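Local structure of proteolytically activated form of PPO4 Tyrosinase (Agaricus bisporus var. bisporus H97, 4OUA) at residues A[86-91]-A[299-304]; A[288-293]-A[342-347]. The protein oxidises phenols with a pair of copper ions, hydroxylating monophenols and converting o-diphenols into the reactive o-quinones that lead to melanin. All coordinates share one frame; numbering follows the deposited sequence.

In the fold
Both contacts hold loops that follow helix 277-295 against the helical copper-binding core, and their centres are only 12 Å apart. Contact 1 is buried and joins the start of helix 86-109 to 299-304 through methyl and indole packing, with no hydrogen bond across it; it also carries the copper ligand His90. Contact 2 is partly buried and joins helix 277-295 to 342-347 mainly through one side-chain-to-backbone hydrogen bond. The two meet directly: Arg91 NH1 of contact 1 lies 3.0 Å from Gln293 OE1 of contact 2, and Trp300 packs against Thr342. Contact 1 sets helix against irregular chain; contact 2 sets helix against a loop with a short 3-10 segment, 344-346.

Contact 1 of 2, residues A[86-91]-A[299-304]; sequences FPTWHR and VWVTQG. With CU1 (copper (I) ion), chain C.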
ATOM      1  N   PHE A  86     -12.064   2.087  -5.856  1.00 42.28           N
ATOM      2  CA  PHE A  86     -10.610   1.929  -5.844  1.00 41.09           C
ATOM      3  C   PHE A  86      -9.952   2.553  -4.614  1.00 39.00           C
ATOM      4  O   PHE A  86      -9.216   1.878  -3.896  1.00 44.32           O
ATOM      5  CB  PHE A  86      -9.991   2.528  -7.110  1.00 36.22           C
ATOM      6  CG  PHE A  86      -8.490   2.600  -7.068  1.00 34.18           C
ATOM      7  CD1 PHE A  86      -7.722   1.474  -7.319  1.00 35.16           C
ATOM      8  CD2 PHE A  86      -7.848   3.790  -6.771  1.00 33.58           C
ATOM      9  CE1 PHE A  86      -6.341   1.535  -7.274  1.00 29.68           C
ATOM     10  CE2 PHE A  86      -6.467   3.856  -6.726  1.00 32.46           C
ATOM     11  CZ  PHE A  86      -5.713   2.726  -6.978  1.00 31.56           C
ATOM     12  N   PRO A  87     -10.213   3.846  -4.369  1.00 37.71           N
ATOM     13  CA  PRO A  87      -9.590   4.532  -3.231  1.00 40.89           C
ATOM     14  C   PRO A  87      -9.933   3.904  -1.880  1.00 38.65           C
ATOM     15  O   PRO A  87      -9.035   3.687  -1.067  1.00 39.06           O
ATOM     16  CB  PRO A  87     -10.157   5.953  -3.328  1.00 32.35           C
ATOM     17  CG  PRO A  87     -10.524   6.113  -4.765  1.00 35.22           C
ATOM     18  CD  PRO A  87     -11.018   4.766  -5.190  1.00 34.33           C
ATOM     19  N   THR A  88     -11.210   3.613  -1.646  1.00 40.50           N
ATOM     20  CA  THR A  88     -11.648   3.124  -0.342  1.00 35.04           C
ATOM     21  C   THR A  88     -11.221   1.683  -0.082  1.00 35.44           C
ATOM     22  O   THR A  88     -10.853   1.338   1.039  1.00 40.36           O
ATOM     23  CB  THR A  88     -13.179   3.222  -0.185  1.00 34.82           C
ATOM     24  OG1 THR A  88     -13.824   2.503  -1.243  1.00 40.95           O
ATOM     25  CG2 THR A  88     -13.625   4.674  -0.219  1.00 38.28           C
ATOM     26  N   TRP A  89     -11.268   0.843  -1.112  1.00 35.53           N
ATOM     27  CA  TRP A  89     -10.909  -0.563  -0.949  1.00 37.55           C
ATOM     28  C   TRP A  89      -9.441  -0.717  -0.574  1.00 39.42           C
ATOM     29  O   TRP A  89      -9.081  -1.599   0.206  1.00 38.00           O
ATOM     30  CB  TRP A  89     -11.201  -1.359  -2.223  1.00 29.88           C
ATOM     31  CG  TRP A  89     -10.905  -2.826  -2.075  1.00 35.95           C
ATOM     32  CD1 TRP A  89     -11.784  -3.810  -1.725  1.00 41.21           C
ATOM     33  CD2 TRP A  89      -9.637  -3.470  -2.261  1.00 39.43           C
ATOM     34  NE1 TRP A  89     -11.145  -5.026  -1.685  1.00 34.60           N
ATOM     35  CE2 TRP A  89      -9.826  -4.845  -2.010  1.00 35.28           C
ATOM     36  CE3 TRP A  89      -8.362  -3.020  -2.616  1.00 37.36           C
ATOM     37  CZ2 TRP A  89      -8.790  -5.770  -2.105  1.00 36.36           C
ATOM     38  CZ3 TRP A  89      -7.335  -3.941  -2.711  1.00 34.74           C
ATOM     39  CH2 TRP A  89      -7.555  -5.299  -2.455  1.00 35.30           C
ATOM     40  N   HIS A  90      -8.598   0.143  -1.134  1.00 35.82           N
ATOM     41  CA  HIS A  90      -7.165   0.068  -0.888  1.00 40.84           C
ATOM     42  C   HIS A  90      -6.795   0.708   0.448  1.00 41.68           C
ATOM     43  O   HIS A  90      -5.791   0.342   1.062  1.00 39.31           O
ATOM     44  CB  HIS A  90      -6.392   0.722  -2.034  1.00 34.90           C
ATOM     45  CG  HIS A  90      -6.402  -0.082  -3.298  1.00 34.44           C
ATOM     46  ND1 HIS A  90      -7.512  -0.184  -4.109  1.00 32.34           N
ATOM     47  CD2 HIS A  90      -5.440  -0.837  -3.881  1.00 32.63           C
ATOM     48  CE1 HIS A  90      -7.232  -0.961  -5.139  1.00 36.90           C
ATOM     49  NE2 HIS A  90      -5.982  -1.371  -5.026  1.00 35.36           N
ATOM     50  N   ARG A  91      -7.612   1.654   0.899  1.00 36.63           N
ATOM     51  CA  ARG A  91      -7.397   2.282   2.198  1.00 40.78           C
ATOM     52  C   ARG A  91      -7.469   1.253   3.316  1.00 38.26           C
ATOM     53  O   ARG A  91      -6.625   1.232   4.215  1.00 34.82           O
ATOM     54  CB  ARG A  91      -8.421   3.391   2.445  1.00 35.59           C
ATOM     55  CG  ARG A  91      -8.586   3.755   3.912  1.00 30.50           C
ATOM     56  CD  ARG A  91      -9.139   5.158   4.078  1.00 33.82           C
ATOM     57  NE  ARG A  91      -8.149   6.171   3.724  1.00 37.20           N
ATOM     58  CZ  ARG A  91      -8.380   7.479   3.735  1.00 36.01           C
ATOM     59  NH1 ARG A  91      -9.576   7.942   4.076  1.00 36.64           N
ATOM     60  NH2 ARG A  91      -7.416   8.326   3.399  1.00 30.25           N
ATOM     61  N   VAL A 299     -16.924  15.675  -0.562  1.00 40.66           N
ATOM     62  CA  VAL A 299     -16.922  14.807  -1.735  1.00 40.94           C
ATOM     63  C   VAL A 299     -16.430  13.408  -1.385  1.00 40.56           C
ATOM     64  O   VAL A 299     -15.332  13.244  -0.849  1.00 38.44           O
ATOM     65  CB  VAL A 299     -16.038  15.375  -2.861  1.00 31.89           C
ATOM     66  CG1 VAL A 299     -16.163  14.515  -4.110  1.00 34.48           C
ATOM     67  CG2 VAL A 299     -16.418  16.811  -3.161  1.00 36.84           C
ATOM     68  N   TRP A 300     -17.243  12.400  -1.691  1.00 41.31           N
ATOM     69  CA  TRP A 300     -16.869  11.015  -1.427  1.00 40.65           C
ATOM     70  C   TRP A 300     -17.392  10.084  -2.523  1.00 39.66           C
ATOM     71  O   TRP A 300     -17.649  10.518  -3.645  1.00 41.67           O
ATOM     72  CB  TRP A 300     -17.382  10.575  -0.053  1.00 30.51           C
ATOM     73  CG  TRP A 300     -16.581   9.464   0.566  1.00 43.62           C
ATOM     74  CD1 TRP A 300     -17.049   8.259   1.004  1.00 44.99           C
ATOM     75  CD2 TRP A 300     -15.166   9.455   0.805  1.00 44.09           C
ATOM     76  NE1 TRP A 300     -16.018   7.503   1.507  1.00 39.20           N
ATOM     77  CE2 TRP A 300     -14.852   8.212   1.396  1.00 47.40           C
ATOM     78  CE3 TRP A 300     -14.138  10.375   0.578  1.00 39.55           C
ATOM     79  CZ2 TRP A 300     -13.550   7.868   1.762  1.00 45.24           C
ATOM     80  CZ3 TRP A 300     -12.846  10.031   0.943  1.00 39.93           C
ATOM     81  CH2 TRP A 300     -12.565   8.788   1.529  1.00 45.48           C
ATOM     82  N   VAL A 301     -17.548   8.807  -2.189  1.00 38.07           N
ATOM     83  CA  VAL A 301     -17.913   7.783  -3.164  1.00 37.63           C
ATOM     84  C   VAL A 301     -19.261   8.035  -3.833  1.00 37.15           C
ATOM     85  O   VAL A 301     -20.255   8.315  -3.164  1.00 38.30           O
ATOM     86  CB  VAL A 301     -17.958   6.384  -2.512  1.00 47.14           C
ATOM     87  CG1 VAL A 301     -18.276   5.320  -3.556  1.00 38.95           C
ATOM     88  CG2 VAL A 301     -16.643   6.082  -1.807  1.00 42.88           C
ATOM     89  N   THR A 302     -19.281   7.930  -5.158  1.00 42.24           N
ATOM     90  CA  THR A 302     -20.523   7.995  -5.919  1.00 39.55           C
ATOM     91  C   THR A 302     -20.773   6.655  -6.603  1.00 43.98           C
ATOM     92  O   THR A 302     -19.886   5.802  -6.658  1.00 47.31           O
ATOM     93  CB  THR A 302     -20.498   9.116  -6.977  1.00 36.51           C
ATOM     94  OG1 THR A 302     -19.569   8.781  -8.015  1.00 34.41           O
ATOM     95  CG2 THR A 302     -20.098  10.441  -6.344  1.00 34.44           C
ATOM     96  N   GLN A 303     -21.982   6.473  -7.122  1.00 42.60           N
ATOM     97  CA  GLN A 303     -22.370   5.205  -7.729  1.00 39.23           C
ATOM     98  C   GLN A 303     -21.641   4.940  -9.045  1.00 49.45           C
ATOM     99  O   GLN A 303     -21.334   5.864  -9.798  1.00 51.90           O
ATOM    100  CB  GLN A 303     -23.882   5.174  -7.952  1.00 39.55           C
ATOM    101  CG  GLN A 303     -24.365   3.974  -8.742  1.00 55.23           C
ATOM    102  CD  GLN A 303     -25.874   3.876  -8.774  1.00 58.99           C
ATOM    103  OE1 GLN A 303     -26.553   4.309  -7.844  1.00 64.51           O
ATOM    104  NE2 GLN A 303     -26.407   3.306  -9.848  1.00 64.89           N
ATOM    105  N   GLY A 304     -21.368   3.665  -9.314  1.00 47.29           N
ATOM    106  CA  GLY A 304     -20.677   3.259 -10.524  1.00 45.17           C
ATOM    107  C   GLY A 304     -20.657   1.749 -10.684  1.00 52.26           C
ATOM    108  O   GLY A 304     -20.778   1.016  -9.702  1.00 50.35           O
TER
HETATM  109 CU   CU1 C 401      -5.059  -2.710  -6.327  1.00 44.28          CU
HETATM  110  O   HOH W   1      -3.240  -1.932  -7.712  0.90 42.65           O
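On the side of the copper A helix turned from the metal, Thr88 and Arg91 meet Trp300 and Val301 of the loop that follows helix 277-295. The methyl CG2 of Thr88 does most of the touching: it lies 3.7 Å from Val301 CG2 and 3.8 Å from Trp300 CZ2, approaching the indole obliquely. Its place follows from chi1 of 57°, which sets CG2 anti to the carbonyl carbon while OG1 turns to Leu85 O and Ser338 OG. Farther along the helix, Arg91 bends at chi3 and brings NH1 to 4.0 Å from Trp300 CH2, the guanidinium and ring planes 33° apart. That guanidinium is held elsewhere, NE by a salt bridge to Asp286 and NH1 by hydrogen bonds to Leu341 O and Gln293 OE1. Trp300 NE1 donates a hydrogen bond to Ser338 O.

Helix 86-109 belongs to the helical di-copper core of the tyrosinase fold and contributes His90 to one of its two copper sites. His90 NE2 binds the copper ion at 2.1 Å, with His56 and His81 as the other protein ligands, while ND1 donates to Phe86 O at 2.7 Å. Phe86 CE1 and Trp89 CE3 lie over opposite faces of the imidazole.

Were Trp300 an alanine, Thr88 CG2 and the Arg91 guanidinium would probably lose their indole neighbour, and Ser338 O its N-H donor.

Contact 2 of 2, residues A[288-293]-A[342-347]; sequences HLSLWQ and TDTALL
Gln293 reaches from its helix with its carboxamide directed at the backbone of Thr342, and this pairing dominates the contact. NE2 donates to Thr342 O over 2.9 Å, with an N-H...O angle of 155°. The amide and the carbonyl are well matched in direction: the acceptor is just 6° out of the amide plane, and the donor comes in the carbonyl plane onto a lone pair. Beyond CG the side chain is extended (chi2 176°), which carries the amide across to the loop. Its other end, OE1, accepts from Arg91 NH1, so both polar atoms are engaged and the amide's rotation is probably fixed.

One turn back along the helix the meeting is looser, Ser290 OG facing the methyl CG2 of Thr344 at 3.9 Å. The hydroxyl of Thr344 is turned elsewhere, to Tyr349 O. At the start of the 3-10 segment 344-346, Ala345 N makes a weak bond of 3.2 Å to Asp343 OD1, the pairing of an Asx turn.

The contact thus sets helix 277-295 beside the loop leading to strand 349-350, with Arg91 of helix 86-109 touching both Ser290 and Thr344.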
ATOM      1  N   HIS A 288      -2.448  10.561  -0.440  1.00 30.86           N
ATOM      2  CA  HIS A 288      -3.006  11.437  -1.459  1.00 30.54           C
ATOM      3  C   HIS A 288      -4.499  11.623  -1.222  1.00 34.43           C
ATOM      4  O   HIS A 288      -5.025  12.731  -1.329  1.00 35.16           O
ATOM      5  CB  HIS A 288      -2.753  10.869  -2.859  1.00 24.46           C
ATOM      6  CG  HIS A 288      -1.324  10.946  -3.293  1.00 24.83           C
ATOM      7  ND1 HIS A 288      -0.852  10.304  -4.418  1.00 20.45           N
ATOM      8  CD2 HIS A 288      -0.261  11.597  -2.760  1.00 21.64           C
ATOM      9  CE1 HIS A 288       0.438  10.554  -4.559  1.00 19.82           C
ATOM     10  NE2 HIS A 288       0.821  11.335  -3.564  1.00 25.27           N
ATOM     11  N   LEU A 289      -5.171  10.525  -0.893  1.00 30.78           N
ATOM     12  CA  LEU A 289      -6.595  10.559  -0.597  1.00 33.58           C
ATOM     13  C   LEU A 289      -6.875  11.453   0.607  1.00 34.66           C
ATOM     14  O   LEU A 289      -7.841  12.213   0.611  1.00 36.95           O
ATOM     15  CB  LEU A 289      -7.120   9.146  -0.346  1.00 29.00           C
ATOM     16  CG  LEU A 289      -8.625   9.011  -0.122  1.00 25.59           C
ATOM     17  CD1 LEU A 289      -9.388   9.572  -1.308  1.00 25.60           C
ATOM     18  CD2 LEU A 289      -8.992   7.559   0.118  1.00 34.89           C
ATOM     19  N   SER A 290      -6.022  11.362   1.623  1.00 34.15           N
ATOM     20  CA  SER A 290      -6.156  12.193   2.816  1.00 32.42           C
ATOM     21  C   SER A 290      -5.948  13.666   2.481  1.00 30.60           C
ATOM     22  O   SER A 290      -6.683  14.527   2.962  1.00 28.17           O
ATOM     23  CB  SER A 290      -5.163  11.757   3.897  1.00 27.25           C
ATOM     24  OG  SER A 290      -5.475  10.468   4.395  1.00 30.12           O
ATOM     25  N   LEU A 291      -4.943  13.947   1.655  1.00 34.97           N
ATOM     26  CA  LEU A 291      -4.647  15.314   1.238  1.00 33.57           C
ATOM     27  C   LEU A 291      -5.766  15.877   0.369  1.00 33.44           C
ATOM     28  O   LEU A 291      -6.181  17.025   0.535  1.00 31.30           O
ATOM     29  CB  LEU A 291      -3.321  15.372   0.480  1.00 26.06           C
ATOM     30  CG  LEU A 291      -2.044  15.202   1.302  1.00 29.10           C
ATOM     31  CD1 LEU A 291      -0.816  15.328   0.412  1.00 28.87           C
ATOM     32  CD2 LEU A 291      -1.993  16.219   2.429  1.00 26.93           C
ATOM     33  N   TRP A 292      -6.246  15.056  -0.558  1.00 35.11           N
ATOM     34  CA  TRP A 292      -7.334  15.447  -1.446  1.00 34.19           C
ATOM     35  C   TRP A 292      -8.602  15.746  -0.653  1.00 36.18           C
ATOM     36  O   TRP A 292      -9.343  16.673  -0.983  1.00 42.01           O
ATOM     37  CB  TRP A 292      -7.593  14.350  -2.480  1.00 33.32           C
ATOM     38  CG  TRP A 292      -8.804  14.582  -3.319  1.00 31.93           C
ATOM     39  CD1 TRP A 292      -8.871  15.277  -4.491  1.00 32.34           C
ATOM     40  CD2 TRP A 292     -10.130  14.109  -3.056  1.00 35.31           C
ATOM     41  NE1 TRP A 292     -10.159  15.268  -4.973  1.00 29.92           N
ATOM     42  CE2 TRP A 292     -10.950  14.560  -4.111  1.00 33.39           C
ATOM     43  CE3 TRP A 292     -10.704  13.352  -2.031  1.00 32.68           C
ATOM     44  CZ2 TRP A 292     -12.313  14.276  -4.168  1.00 37.21           C
ATOM     45  CZ3 TRP A 292     -12.056  13.071  -2.091  1.00 35.62           C
ATOM     46  CH2 TRP A 292     -12.846  13.533  -3.152  1.00 39.31           C
ATOM     47  N   GLN A 293      -8.844  14.962   0.395  1.00 33.30           N
ATOM     48  CA  GLN A 293      -9.990  15.185   1.271  1.00 37.86           C
ATOM     49  C   GLN A 293      -9.932  16.565   1.915  1.00 32.67           C
ATOM     50  O   GLN A 293     -10.963  17.190   2.157  1.00 32.78           O
ATOM     51  CB  GLN A 293     -10.062  14.109   2.359  1.00 32.97           C
ATOM     52  CG  GLN A 293     -10.434  12.724   1.861  1.00 28.68           C
ATOM     53  CD  GLN A 293     -10.392  11.686   2.964  1.00 45.71           C
ATOM     54  OE1 GLN A 293      -9.758  10.638   2.825  1.00 47.86           O
ATOM     55  NE2 GLN A 293     -11.068  11.972   4.072  1.00 42.81           N
ATOM     56  N   THR A 342     -13.938   7.815   5.605  1.00 39.37           N
ATOM     57  CA  THR A 342     -13.494   9.188   5.412  1.00 38.74           C
ATOM     58  C   THR A 342     -12.589   9.602   6.564  1.00 37.07           C
ATOM     59  O   THR A 342     -11.782  10.521   6.436  1.00 36.37           O
ATOM     60  CB  THR A 342     -14.678  10.167   5.317  1.00 41.80           C
ATOM     61  OG1 THR A 342     -15.435  10.125   6.533  1.00 35.14           O
ATOM     62  CG2 THR A 342     -15.577   9.803   4.146  1.00 42.72           C
ATOM     63  N   ASP A 343     -12.727   8.906   7.687  1.00 40.26           N
ATOM     64  CA  ASP A 343     -11.958   9.212   8.886  1.00 41.62           C
ATOM     65  C   ASP A 343     -10.924   8.128   9.180  1.00 41.50           C
ATOM     66  O   ASP A 343     -11.262   7.057   9.683  1.00 38.59           O
ATOM     67  CB  ASP A 343     -12.894   9.385  10.083  1.00 37.07           C
ATOM     68  CG  ASP A 343     -12.157   9.763  11.349  1.00 47.18           C
ATOM     69  OD1 ASP A 343     -11.081  10.390  11.245  1.00 46.35           O
ATOM     70  OD2 ASP A 343     -12.656   9.435  12.447  1.00 50.09           O
ATOM     71  N   THR A 344      -9.664   8.416   8.871  1.00 39.80           N
ATOM     72  CA  THR A 344      -8.584   7.453   9.066  1.00 36.97           C
ATOM     73  C   THR A 344      -8.329   7.178  10.547  1.00 39.37           C
ATOM     74  O   THR A 344      -7.640   6.220  10.899  1.00 40.12           O
ATOM     75  CB  THR A 344      -7.270   7.935   8.413  1.00 31.21           C
ATOM     76  OG1 THR A 344      -6.796   9.108   9.085  1.00 30.93           O
ATOM     77  CG2 THR A 344      -7.490   8.249   6.940  1.00 28.75           C
ATOM     78  N   ALA A 345      -8.888   8.019  11.411  1.00 32.42           N
ATOM     79  CA  ALA A 345      -8.719   7.855  12.849  1.00 30.27           C
ATOM     80  C   ALA A 345      -9.376   6.565  13.333  1.00 38.46           C
ATOM     81  O   ALA A 345      -8.981   6.003  14.356  1.00 35.09           O
ATOM     82  CB  ALA A 345      -9.290   9.054  13.588  1.00 31.52           C
ATOM     83  N   LEU A 346     -10.377   6.100  12.591  1.00 39.68           N
ATOM     84  CA  LEU A 346     -11.063   4.855  12.920  1.00 36.37           C
ATOM     85  C   LEU A 346     -10.125   3.664  12.783  1.00 40.49           C
ATOM     86  O   LEU A 346     -10.382   2.590  13.327  1.00 41.77           O
ATOM     87  CB  LEU A 346     -12.287   4.657  12.025  1.00 33.80           C
ATOM     88  CG  LEU A 346     -13.654   4.893  12.671  1.00 38.71           C
ATOM     89  CD1 LEU A 346     -13.766   6.315  13.199  1.00 34.84           C
ATOM     90  CD2 LEU A 346     -14.769   4.594  11.681  1.00 38.72           C
ATOM     91  N   LEU A 347      -9.038   3.867  12.047  1.00 37.81           N
ATOM     92  CA  LEU A 347      -8.050   2.819  11.831  1.00 30.53           C
ATOM     93  C   LEU A 347      -6.739   3.172  12.524  1.00 30.93           C
ATOM     94  O   LEU A 347      -5.693   2.597  12.228  1.00 38.49           O
ATOM     95  CB  LEU A 347      -7.832   2.599  10.334  1.00 36.61           C
ATOM     96  CG  LEU A 347      -9.070   2.106   9.582  1.00 37.28           C
ATOM     97  CD1 LEU A 347      -8.901   2.271   8.080  1.00 31.37           C
ATOM     98  CD2 LEU A 347      -9.366   0.655   9.934  1.00 34.86           C
TER